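Local coordinates for tyrosine-protein phosphatase YwqE (Bacillus subtilis, PDB 3QY7) that removes phosphate from phosphotyrosine residues of target proteins, including YwqD, YwqF and Ssb, as a manganese-dependent phosphatase of the PHP-like type, at residues 75-87 with 96-110. Residues are numbered along the deposited sequence; the frame is centred on the assembly and turned at random.
With FE (Fe (III) ion), chain B; FE (Fe (III) ion), chain C.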
ATOM      1  N   VAL A  75      -7.892  13.137  -0.535  1.00 10.26           N
ATOM      2  CA  VAL A  75      -7.896  11.797  -1.112  1.00 10.41           C
ATOM      3  C   VAL A  75      -7.523  11.879  -2.600  1.00 10.54           C
ATOM      4  O   VAL A  75      -8.130  12.636  -3.375  1.00 11.06           O
ATOM      5  CB  VAL A  75      -9.275  11.116  -0.934  1.00 10.61           C
ATOM      6  CG1 VAL A  75      -9.221   9.688  -1.451  1.00 11.09           C
ATOM      7  CG2 VAL A  75      -9.658  11.114   0.544  1.00 11.30           C
ATOM      8  N   LEU A  76      -6.503  11.102  -2.971  1.00  9.93           N
ATOM      9  CA  LEU A  76      -6.043  10.984  -4.348  1.00 11.38           C
ATOM     10  C   LEU A  76      -6.370   9.590  -4.920  1.00 11.24           C
ATOM     11  O   LEU A  76      -6.580   8.630  -4.164  1.00 11.87           O
ATOM     12  CB  LEU A  76      -4.539  11.256  -4.413  1.00 11.39           C
ATOM     13  CG  LEU A  76      -4.201  12.715  -4.083  1.00 12.62           C
ATOM     14  CD1 LEU A  76      -2.716  12.841  -3.867  1.00 15.10           C
ATOM     15  CD2 LEU A  76      -4.673  13.643  -5.195  1.00 14.58           C
ATOM     16  N   PRO A  77      -6.422   9.465  -6.254  1.00 11.22           N
ATOM     17  CA  PRO A  77      -6.861   8.203  -6.840  1.00 11.17           C
ATOM     18  C   PRO A  77      -5.745   7.156  -6.965  1.00 10.55           C
ATOM     19  O   PRO A  77      -4.571   7.509  -7.121  1.00 10.77           O
ATOM     20  CB  PRO A  77      -7.371   8.630  -8.223  1.00 11.21           C
ATOM     21  CG  PRO A  77      -6.476   9.765  -8.579  1.00 12.80           C
ATOM     22  CD  PRO A  77      -6.256  10.515  -7.278  1.00 11.52           C
ATOM     23  N   GLY A  78      -6.141   5.878  -6.901  1.00 10.53           N
ATOM     24  CA  GLY A  78      -5.250   4.737  -7.055  1.00  9.82           C
ATOM     25  C   GLY A  78      -6.094   3.470  -7.044  1.00  9.75           C
ATOM     26  O   GLY A  78      -7.315   3.537  -7.046  1.00  9.68           O
ATOM     27  N   GLN A  79      -5.421   2.324  -7.030  1.00 10.30           N
ATOM     28  CA  GLN A  79      -6.083   1.016  -6.953  1.00 11.12           C
ATOM     29  C   GLN A  79      -5.146   0.030  -6.287  1.00 10.75           C
ATOM     30  O   GLN A  79      -3.922   0.149  -6.381  1.00 11.44           O
ATOM     31  CB  GLN A  79      -6.387   0.475  -8.367  1.00 11.65           C
ATOM     32  CG  GLN A  79      -7.673   0.969  -8.977  1.00 13.26           C
ATOM     33  CD  GLN A  79      -7.873   0.420 -10.383  1.00 13.63           C
ATOM     34  OE1 GLN A  79      -6.914   0.139 -11.096  1.00 17.46           O
ATOM     35  NE2 GLN A  79      -9.134   0.278 -10.780  1.00 17.00           N
ATOM     36  N   GLU A  80      -5.726  -0.963  -5.616  1.00 11.17           N
ATOM     37  CA  GLU A  80      -4.964  -2.142  -5.233  1.00 11.50           C
ATOM     38  C   GLU A  80      -5.288  -3.195  -6.293  1.00 12.55           C
ATOM     39  O   GLU A  80      -6.451  -3.576  -6.473  1.00 13.43           O
ATOM     40  CB  GLU A  80      -5.357  -2.643  -3.835  1.00 11.44           C
ATOM     41  CG  GLU A  80      -4.540  -3.916  -3.442  1.00 12.59           C
ATOM     42  CD  GLU A  80      -4.858  -4.456  -2.063  1.00 12.29           C
ATOM     43  OE1 GLU A  80      -5.707  -3.886  -1.387  1.00 11.07           O
ATOM     44  OE2 GLU A  80      -4.228  -5.447  -1.668  1.00 12.38           O
ATOM     45  N   ILE A  81      -4.260  -3.619  -7.015  1.00 12.95           N
ATOM     46  CA  ILE A  81      -4.457  -4.499  -8.183  1.00 13.56           C
ATOM     47  C   ILE A  81      -3.955  -5.912  -7.889  1.00 14.65           C
ATOM     48  O   ILE A  81      -2.762  -6.164  -7.843  1.00 15.10           O
ATOM     49  CB  ILE A  81      -3.728  -3.920  -9.416  1.00 13.26           C
ATOM     50  CG1 ILE A  81      -4.173  -2.469  -9.655  1.00 13.12           C
ATOM     51  CG2 ILE A  81      -3.953  -4.826 -10.659  1.00 14.43           C
ATOM     52  CD1 ILE A  81      -3.309  -1.699 -10.654  1.00 12.95           C
ATOM     53  N   ARG A  82      -4.889  -6.836  -7.687  1.00 16.01           N
ATOM     54  CA  ARG A  82      -4.528  -8.241  -7.595  1.00 17.46           C
ATOM     55  C   ARG A  82      -3.875  -8.637  -8.910  1.00 17.12           C
ATOM     56  O   ARG A  82      -4.467  -8.449  -9.980  1.00 17.55           O
ATOM     57  CB  ARG A  82      -5.769  -9.093  -7.340  1.00 17.57           C
ATOM     58  CG  ARG A  82      -5.515 -10.605  -7.382  1.00 19.39           C
ATOM     59  CD  ARG A  82      -4.748 -11.072  -6.136  1.00 19.62           C
ATOM     60  NE  ARG A  82      -5.497 -10.827  -4.904  1.00 22.28           N
ATOM     61  CZ  ARG A  82      -6.462 -11.615  -4.439  1.00 24.23           C
ATOM     62  NH1 ARG A  82      -6.803 -12.723  -5.103  1.00 25.20           N
ATOM     63  NH2 ARG A  82      -7.085 -11.301  -3.307  1.00 24.73           N
ATOM     64  N   ILE A  83      -2.672  -9.196  -8.819  1.00 17.96           N
ATOM     65  CA  ILE A  83      -1.869  -9.516  -9.998  1.00 18.38           C
ATOM     66  C   ILE A  83      -2.657 -10.382 -10.977  1.00 19.43           C
ATOM     67  O   ILE A  83      -3.428 -11.242 -10.573  1.00 19.65           O
ATOM     68  CB  ILE A  83      -0.526 -10.187  -9.590  1.00 18.64           C
ATOM     69  CG1 ILE A  83       0.479 -10.215 -10.751  1.00 18.96           C
ATOM     70  CG2 ILE A  83      -0.759 -11.565  -8.941  1.00 17.25           C
ATOM     71  CD1 ILE A  83       1.904 -10.573 -10.323  1.00 18.16           C
ATOM     72  N   TYR A  84      -2.489 -10.088 -12.259  1.00 20.76           N
ATOM     73  CA  TYR A  84      -3.004 -10.946 -13.336  1.00 22.27           C
ATOM     74  C   TYR A  84      -2.131 -10.730 -14.554  1.00 23.05           C
ATOM     75  O   TYR A  84      -1.318  -9.810 -14.579  1.00 22.97           O
ATOM     76  CB  TYR A  84      -4.505 -10.722 -13.611  1.00 22.87           C
ATOM     77  CG  TYR A  84      -4.889  -9.354 -14.129  1.00 23.26           C
ATOM     78  CD1 TYR A  84      -5.040  -8.274 -13.257  1.00 23.21           C
ATOM     79  CD2 TYR A  84      -5.132  -9.141 -15.485  1.00 23.41           C
ATOM     80  CE1 TYR A  84      -5.410  -7.027 -13.724  1.00 23.63           C
ATOM     81  CE2 TYR A  84      -5.499  -7.892 -15.963  1.00 24.00           C
ATOM     82  CZ  TYR A  84      -5.634  -6.831 -15.073  1.00 23.13           C
ATOM     83  OH  TYR A  84      -6.007  -5.586 -15.541  1.00 23.71           O
ATOM     84  N   GLY A  85      -2.269 -11.604 -15.551  1.00 23.97           N
ATOM     85  CA  GLY A  85      -1.308 -11.643 -16.651  1.00 25.42           C
ATOM     86  C   GLY A  85      -1.240 -10.392 -17.511  1.00 26.03           C
ATOM     87  O   GLY A  85      -0.187 -10.079 -18.061  1.00 26.55           O
ATOM     88  N   GLU A  86      -2.359  -9.675 -17.607  1.00 27.37           N
ATOM     89  CA  GLU A  86      -2.510  -8.576 -18.561  1.00 28.18           C
ATOM     90  C   GLU A  86      -2.377  -7.188 -17.922  1.00 28.22           C
ATOM     91  O   GLU A  86      -2.853  -6.201 -18.482  1.00 27.96           O
ATOM     92  CB  GLU A  86      -3.860  -8.687 -19.289  1.00 28.54           C
ATOM     93  CG  GLU A  86      -4.051  -9.955 -20.137  1.00 30.38           C
ATOM     94  CD  GLU A  86      -4.328 -11.206 -19.309  1.00 33.52           C
ATOM     95  OE1 GLU A  86      -4.914 -11.094 -18.209  1.00 33.94           O
ATOM     96  OE2 GLU A  86      -3.962 -12.314 -19.765  1.00 34.57           O
ATOM     97  N   VAL A  87      -1.735  -7.117 -16.754  1.00 28.60           N
ATOM     98  CA  VAL A  87      -1.537  -5.833 -16.062  1.00 28.95           C
ATOM     99  C   VAL A  87      -0.833  -4.787 -16.941  1.00 29.60           C
ATOM    100  O   VAL A  87      -1.268  -3.639 -17.008  1.00 29.63           O
ATOM    101  CB  VAL A  87      -0.786  -6.002 -14.716  1.00 28.73           C
ATOM    102  CG1 VAL A  87      -0.232  -4.658 -14.219  1.00 28.20           C
ATOM    103  CG2 VAL A  87      -1.704  -6.622 -13.670  1.00 27.76           C
ATOM    104  N   LEU A  96      -6.381   0.537 -15.786  1.00 20.17           N
ATOM    105  CA  LEU A  96      -5.945   0.425 -14.392  1.00 18.55           C
ATOM    106  C   LEU A  96      -5.360   1.757 -13.972  1.00 17.23           C
ATOM    107  O   LEU A  96      -4.896   2.534 -14.808  1.00 17.88           O
ATOM    108  CB  LEU A  96      -4.888  -0.667 -14.223  1.00 18.37           C
ATOM    109  CG  LEU A  96      -5.262  -2.128 -14.469  1.00 18.17           C
ATOM    110  CD1 LEU A  96      -3.987  -2.956 -14.470  1.00 18.03           C
ATOM    111  CD2 LEU A  96      -6.251  -2.630 -13.434  1.00 17.23           C
ATOM    112  N   LEU A  97      -5.361   2.004 -12.665  1.00 16.09           N
ATOM    113  CA  LEU A  97      -4.758   3.200 -12.090  1.00 14.84           C
ATOM    114  C   LEU A  97      -3.470   2.847 -11.375  1.00 14.25           C
ATOM    115  O   LEU A  97      -3.403   1.843 -10.649  1.00 14.55           O
ATOM    116  CB  LEU A  97      -5.710   3.841 -11.065  1.00 14.29           C
ATOM    117  CG  LEU A  97      -6.975   4.554 -11.530  1.00 14.99           C
ATOM    118  CD1 LEU A  97      -7.799   4.974 -10.348  1.00 14.35           C
ATOM    119  CD2 LEU A  97      -6.615   5.790 -12.375  1.00 14.65           C
ATOM    120  N   SER A  98      -2.439   3.658 -11.587  1.00 12.95           N
ATOM    121  CA  SER A  98      -1.284   3.617 -10.717  1.00 12.55           C
ATOM    122  C   SER A  98      -1.568   4.542  -9.533  1.00 12.06           C
ATOM    123  O   SER A  98      -2.612   5.202  -9.496  1.00 12.18           O
ATOM    124  CB  SER A  98      -0.012   4.020 -11.458  1.00 12.70           C
ATOM    125  OG  SER A  98      -0.161   5.322 -12.004  1.00 14.00           O
ATOM    126  N   LEU A  99      -0.674   4.540  -8.550  1.00 11.36           N
ATOM    127  CA  LEU A  99      -0.899   5.305  -7.326  1.00 10.60           C
ATOM    128  C   LEU A  99      -0.756   6.786  -7.647  1.00 10.32           C
ATOM    129  O   LEU A  99       0.305   7.231  -8.044  1.00 10.51           O
ATOM    130  CB  LEU A  99       0.094   4.861  -6.230  1.00 10.21           C
ATOM    131  CG  LEU A  99      -0.008   3.385  -5.777  1.00  9.44           C
ATOM    132  CD1 LEU A  99       1.123   3.046  -4.856  1.00 10.83           C
ATOM    133  CD2 LEU A  99      -1.373   3.116  -5.092  1.00 10.27           C
ATOM    134  N   ASN A 100      -1.845   7.539  -7.479  1.00 10.74           N
ATOM    135  CA  ASN A 100      -1.859   8.949  -7.814  1.00 11.04           C
ATOM    136  C   ASN A 100      -1.325   9.233  -9.219  1.00 11.75           C
ATOM    137  O   ASN A 100      -0.661  10.247  -9.447  1.00 11.93           O
ATOM    138  CB  ASN A 100      -1.080   9.772  -6.767  1.00 11.11           C
ATOM    139  CG  ASN A 100      -1.312  11.259  -6.927  1.00 12.66           C
ATOM    140  OD1 ASN A 100      -2.402  11.670  -7.281  1.00 13.76           O
ATOM    141  ND2 ASN A 100      -0.277  12.067  -6.673  1.00 11.97           N
ATOM    142  N   ASP A 101      -1.590   8.319 -10.148  1.00 12.80           N
ATOM    143  CA  ASP A 101      -1.133   8.480 -11.543  1.00 14.25           C
ATOM    144  C   ASP A 101       0.390   8.593 -11.691  1.00 14.32           C
ATOM    145  O   ASP A 101       0.884   9.114 -12.691  1.00 16.08           O
ATOM    146  CB  ASP A 101      -1.816   9.704 -12.187  1.00 14.27           C
ATOM    147  CG  ASP A 101      -3.311   9.553 -12.294  1.00 17.40           C
ATOM    148  OD1 ASP A 101      -4.024  10.518 -11.922  1.00 17.35           O
ATOM    149  OD2 ASP A 101      -3.794   8.472 -12.720  1.00 19.51           O
ATOM    150  N   THR A 102       1.139   8.118 -10.699  1.00 13.01           N
ATOM    151  CA  THR A 102       2.599   8.113 -10.755  1.00 12.51           C
ATOM    152  C   THR A 102       3.122   6.821 -11.369  1.00 12.40           C
ATOM    153  O   THR A 102       2.352   5.983 -11.809  1.00 12.50           O
ATOM    154  CB  THR A 102       3.218   8.232  -9.355  1.00 12.30           C
ATOM    155  OG1 THR A 102       2.967   7.009  -8.627  1.00 12.87           O
ATOM    156  CG2 THR A 102       2.645   9.444  -8.613  1.00 13.60           C
ATOM    157  N   LYS A 103       4.443   6.660 -11.359  1.00 12.45           N
ATOM    158  CA  LYS A 103       5.067   5.448 -11.868  1.00 13.27           C
ATOM    159  C   LYS A 103       4.918   4.261 -10.932  1.00 13.30           C
ATOM    160  O   LYS A 103       5.303   3.161 -11.295  1.00 13.54           O
ATOM    161  CB  LYS A 103       6.546   5.686 -12.135  1.00 13.46           C
ATOM    162  CG  LYS A 103       7.422   5.742 -10.897  1.00 16.45           C
ATOM    163  CD  LYS A 103       8.867   5.963 -11.270  1.00 20.34           C
ATOM    164  CE  LYS A 103       9.096   7.377 -11.713  1.00 23.04           C
ATOM    165  NZ  LYS A 103      10.439   7.492 -12.372  1.00 25.70           N
ATOM    166  N   TYR A 104       4.396   4.496  -9.728  1.00 12.40           N
ATOM    167  CA  TYR A 104       4.262   3.433  -8.727  1.00 12.64           C
ATOM    168  C   TYR A 104       2.906   2.760  -8.839  1.00 12.44           C
ATOM    169  O   TYR A 104       1.877   3.424  -8.867  1.00 13.69           O
ATOM    170  CB  TYR A 104       4.463   4.010  -7.323  1.00 11.51           C
ATOM    171  CG  TYR A 104       5.852   4.564  -7.141  1.00 11.65           C
ATOM    172  CD1 TYR A 104       6.893   3.753  -6.699  1.00 12.45           C
ATOM    173  CD2 TYR A 104       6.144   5.888  -7.488  1.00 12.43           C
ATOM    174  CE1 TYR A 104       8.179   4.255  -6.560  1.00 12.95           C
ATOM    175  CE2 TYR A 104       7.425   6.404  -7.353  1.00 11.98           C
ATOM    176  CZ  TYR A 104       8.439   5.583  -6.892  1.00 14.60           C
ATOM    177  OH  TYR A 104       9.715   6.072  -6.764  1.00 16.92           O
ATOM    178  N   ILE A 105       2.899   1.433  -8.913  1.00 12.47           N
ATOM    179  CA  ILE A 105       1.661   0.699  -9.091  1.00 12.87           C
ATOM    180  C   ILE A 105       1.574  -0.345  -7.990  1.00 12.21           C
ATOM    181  O   ILE A 105       2.571  -1.026  -7.714  1.00 12.48           O
ATOM    182  CB  ILE A 105       1.552   0.062 -10.523  1.00 14.26           C
ATOM    183  CG1 ILE A 105       0.268  -0.746 -10.693  1.00 15.68           C
ATOM    184  CG2 ILE A 105       2.813  -0.699 -10.917  1.00 16.02           C
ATOM    185  CD1 ILE A 105       0.056  -1.277 -12.116  1.00 19.64           C
ATOM    186  N   LEU A 106       0.409  -0.429  -7.346  1.00 11.30           N
ATOM    187  CA  LEU A 106       0.220  -1.321  -6.187  1.00 10.95           C
ATOM    188  C   LEU A 106      -0.323  -2.663  -6.642  1.00 10.82           C
ATOM    189  O   LEU A 106      -1.469  -2.769  -7.065  1.00 11.50           O
ATOM    190  CB  LEU A 106      -0.714  -0.656  -5.159  1.00  9.91           C
ATOM    191  CG  LEU A 106      -0.883  -1.404  -3.824  1.00  9.58           C
ATOM    192  CD1 LEU A 106       0.430  -1.486  -3.064  1.00 11.48           C
ATOM    193  CD2 LEU A 106      -1.958  -0.730  -2.993  1.00  8.87           C
ATOM    194  N   ILE A 107       0.545  -3.670  -6.570  1.00 11.41           N
ATOM    195  CA  ILE A 107       0.251  -5.017  -7.039  1.00 12.59           C
ATOM    196  C   ILE A 107       0.192  -5.942  -5.834  1.00 12.47           C
ATOM    197  O   ILE A 107       1.135  -5.986  -5.040  1.00 12.93           O
ATOM    198  CB  ILE A 107       1.358  -5.496  -8.010  1.00 13.32           C
ATOM    199  CG1 ILE A 107       1.483  -4.550  -9.215  1.00 14.57           C
ATOM    200  CG2 ILE A 107       1.113  -6.955  -8.473  1.00 14.00           C
ATOM    201  CD1 ILE A 107       0.261  -4.466 -10.083  1.00 17.33           C
ATOM    202  N   GLU A 108      -0.902  -6.684  -5.730  1.00 13.72           N
ATOM    203  CA  GLU A 108      -1.136  -7.605  -4.622  1.00 14.88           C
ATOM    204  C   GLU A 108      -1.104  -9.030  -5.144  1.00 15.89           C
ATOM    205  O   GLU A 108      -1.797  -9.343  -6.108  1.00 16.01           O
ATOM    206  CB  GLU A 108      -2.509  -7.335  -4.012  1.00 15.64           C
ATOM    207  CG  GLU A 108      -2.817  -8.158  -2.764  1.00 15.48           C
ATOM    208  CD  GLU A 108      -4.301  -8.340  -2.526  1.00 16.81           C
ATOM    209  OE1 GLU A 108      -4.728  -8.324  -1.350  1.00 15.20           O
ATOM    210  OE2 GLU A 108      -5.065  -8.492  -3.499  1.00 18.91           O
ATOM    211  N   PHE A 109      -0.300  -9.870  -4.494  1.00 16.59           N
ATOM    212  CA  PHE A 109      -0.284 -11.322  -4.740  1.00 17.59           C
ATOM    213  C   PHE A 109      -1.473 -11.979  -4.041  1.00 18.99           C
ATOM    214  O   PHE A 109      -1.885 -11.545  -2.979  1.00 19.69           O
ATOM    215  CB  PHE A 109       1.012 -11.952  -4.202  1.00 16.71           C
ATOM    216  CG  PHE A 109       2.282 -11.419  -4.818  1.00 15.23           C
ATOM    217  CD1 PHE A 109       2.332 -11.033  -6.161  1.00 14.92           C
ATOM    218  CD2 PHE A 109       3.443 -11.328  -4.059  1.00 15.90           C
ATOM    219  CE1 PHE A 109       3.512 -10.553  -6.720  1.00 14.42           C
ATOM    220  CE2 PHE A 109       4.644 -10.862  -4.608  1.00 14.58           C
ATOM    221  CZ  PHE A 109       4.681 -10.464  -5.963  1.00 12.44           C
ATOM    222  N   PRO A 110      -2.011 -13.060  -4.625  1.00 20.54           N
ATOM    223  CA  PRO A 110      -2.933 -13.881  -3.855  1.00 21.25           C
ATOM    224  C   PRO A 110      -2.279 -14.301  -2.540  1.00 22.04           C
ATOM    225  O   PRO A 110      -1.059 -14.451  -2.477  1.00 22.08           O
ATOM    226  CB  PRO A 110      -3.143 -15.098  -4.757  1.00 21.29           C
ATOM    227  CG  PRO A 110      -1.987 -15.119  -5.667  1.00 20.92           C
ATOM    228  CD  PRO A 110      -1.667 -13.675  -5.913  1.00 20.81           C
TER
HETATM  229 FE    FE B 263      -4.554  -6.698  -0.015  1.00 14.79          FE
HETATM  230 FE    FE C 264      -5.655  -3.473   0.727  1.00 12.53          FE
HETATM  231  O   HOH W   1      -1.975   1.146  -8.174  1.00 10.82           O
HETATM  232  O   HOH W   2      -7.185  -9.516  -1.234  1.00 30.27           O
HETATM  233  O   HOH W   3      -5.182  -8.045   1.651  1.00 22.49           O
HETATM  234  O   HOH W   4      -4.607  -4.980   1.110  1.00 13.34           O
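E80 and E108 meet at an iron ion: E80 OE2 and E108 OE1 each bind it at 2.1 Å, their carboxylate planes 62° apart. The other oxygen of E80, OE1, binds a second iron, so this carboxylate bridges the pair, as does water 4; H136 joins the first iron, H5, H7 and D194 the second. E80 reaches the metals fully extended, CG anti to the backbone N (chi1 180°). R82 bonds the other oxygen of E108: its chain folds back at chi2 and chi3, and NE makes a salt bridge of 2.8 Å to OE2, which it meets from above the carboxylate plane. Water 2 links R82 NH2 to E108 OE1. Strands 80-82 and 104-108 pair in parallel, I81 N donating to L106 O, E108 N to I81 O and I83 N to E108 O. Toward the start of both segments, Q79 OE1 takes L97 N at 2.9 Å, and water 1 joins Q79 O, L97 O and L106 N. On the sheet face away from the irons, I81 CD1 packs on I105 CD1 (3.7 Å), while V87 and L96 extend this apolar layer. This beta-alpha-beta unit of the TIM-barrel-like fold thus sets two metal ligands side by side; R82, in the second shell, probably helps hold E108 in place.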